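Local coordinates for protein PlyP35 (Listeria phage P35, PDB 6S3Y) that is the cell-wall-binding part of a phage endolysin and probably directs the enzyme to the Listeria cell wall, at residues G49-K52 and S57-G60. Residues are numbered along the deposited sequence; the frame is centred on the assembly and turned at random.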
loop_
_atom_site.group_PDB
_atom_site.type_symbol
_atom_site.label_atom_id
_atom_site.label_comp_id
_atom_site.label_asym_id
_atom_site.label_seq_id
_atom_site.Cartn_x
_atom_site.Cartn_y
_atom_site.Cartn_z
ATOM N N GLY A 49 -7.046 10.070 -8.148
ATOM C CA GLY A 49 -8.147 9.845 -9.085
ATOM C C GLY A 49 -9.461 9.806 -8.353
ATOM O O GLY A 49 -9.465 9.998 -7.113
ATOM N N VAL A 50 -10.530 9.548 -9.101
ATOM C CA VAL A 50 -11.898 9.477 -8.561
ATOM C C VAL A 50 -12.506 8.132 -8.961
ATOM O O VAL A 50 -12.192 7.643 -10.037
ATOM C CB VAL A 50 -12.689 10.681 -9.087
ATOM C CG1 VAL A 50 -14.158 10.589 -8.740
ATOM C CG2 VAL A 50 -12.106 11.968 -8.519
ATOM N N VAL A 51 -13.323 7.573 -8.072
ATOM C CA VAL A 51 -14.156 6.365 -8.302
ATOM C C VAL A 51 -15.582 6.710 -7.843
ATOM O O VAL A 51 -15.769 7.763 -7.172
ATOM C CB VAL A 51 -13.483 5.245 -7.484
ATOM C CG1 VAL A 51 -13.828 5.296 -6.043
ATOM C CG2 VAL A 51 -13.363 3.933 -8.153
ATOM N N LYS A 52 -16.545 5.867 -8.166
ATOM C CA LYS A 52 -17.955 6.042 -7.724
ATOM C C LYS A 52 -18.247 5.074 -6.589
ATOM O O LYS A 52 -18.061 3.877 -6.805
ATOM C CB LYS A 52 -18.932 5.757 -8.873
ATOM C CG LYS A 52 -18.692 6.555 -10.138
ATOM C CD LYS A 52 -18.784 8.064 -9.979
ATOM C CE LYS A 52 -20.145 8.649 -10.320
ATOM N NZ LYS A 52 -21.162 8.289 -9.301
ATOM N N SER A 57 -18.999 10.594 -6.182
ATOM C CA SER A 57 -17.581 10.612 -6.608
ATOM C C SER A 57 -16.702 10.709 -5.356
ATOM O O SER A 57 -16.905 11.645 -4.580
ATOM C CB SER A 57 -17.282 11.744 -7.533
ATOM O OG SER A 57 -17.600 11.392 -8.843
ATOM N N VAL A 58 -15.735 9.812 -5.199
ATOM C CA VAL A 58 -14.820 9.773 -4.027
ATOM C C VAL A 58 -13.387 9.795 -4.556
ATOM O O VAL A 58 -13.087 9.088 -5.534
ATOM C CB VAL A 58 -15.091 8.549 -3.148
ATOM C CG1 VAL A 58 -14.948 7.259 -3.914
ATOM C CG2 VAL A 58 -14.175 8.546 -1.947
ATOM N N ARG A 59 -12.540 10.636 -3.960
ATOM C CA ARG A 59 -11.149 10.839 -4.410
ATOM C C ARG A 59 -10.236 9.888 -3.630
ATOM O O ARG A 59 -10.439 9.703 -2.427
ATOM C CB ARG A 59 -10.721 12.300 -4.244
ATOM C CG ARG A 59 -9.292 12.559 -4.678
ATOM C CD ARG A 59 -9.007 14.023 -4.944
ATOM N NE ARG A 59 -9.807 14.552 -6.036
ATOM C CZ ARG A 59 -9.520 14.432 -7.319
ATOM N NH1 ARG A 59 -8.472 13.749 -7.734
ATOM N NH2 ARG A 59 -10.347 14.951 -8.208
ATOM N N GLY A 60 -9.231 9.351 -4.299
ATOM C CA GLY A 60 -8.171 8.580 -3.642
ATOM C C GLY A 60 -6.802 8.935 -4.170
ATOM O O GLY A 60 -6.689 9.727 -5.131
#
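Val50, on the exposed face of the antiparallel hairpin of strands 46-53 and 56-63, divides its two methyls between Arg59 and Ser57. With CG1 anti to its own backbone N (chi1 172°), Val50 CG1 reaches diagonally across to lie 3.5 Å from Ser57 OG, while CG2 turns the other way. There Val50 CG2 lies over one face of the Arg59 guanidinium, displaced toward its rim, at 3.5 Å from Arg59 NH2. The polar end of Arg59 has its hydrogen bond elsewhere: NH1 binds Thr48 OG1, which also bonds Gly60 O and so ties the arginine to the hairpin backbone. Lys52 CD also approaches Ser57 OG, at 3.7 Å, from a direction roughly at right angles to the valine methyl.

Val58 and Val51 form a hydrogen-bonded pair, their side chains lying side by side on the opposite face, where both touch Val28 of strand 27-32. The paired bonds are short and straight: Val58 N to Val51 O is 2.8 Å, with an N-H...O angle of 168°. Between this pair and the Gly49-Gly60 pair, Val50 CA approaches Val58 O at 3.3 Å in a CA-H...O contact. Gly60 N donates a hydrogen bond to Gly49 O at 2.9 Å, the donor 22° out of the carbonyl plane.

Each of these two pairs has reciprocal N-H...O bonds, four in all, and they fix the register within the first of two sequence regions of the SH3-clan cell-wall-binding family. Strand pairing thus rests on the backbone, while the exposed face adds van der Waals contact of Val50 and Lys52 carbons with Ser57 and with an Arg59 guanidinium whose hydrogen bond goes to Thr48.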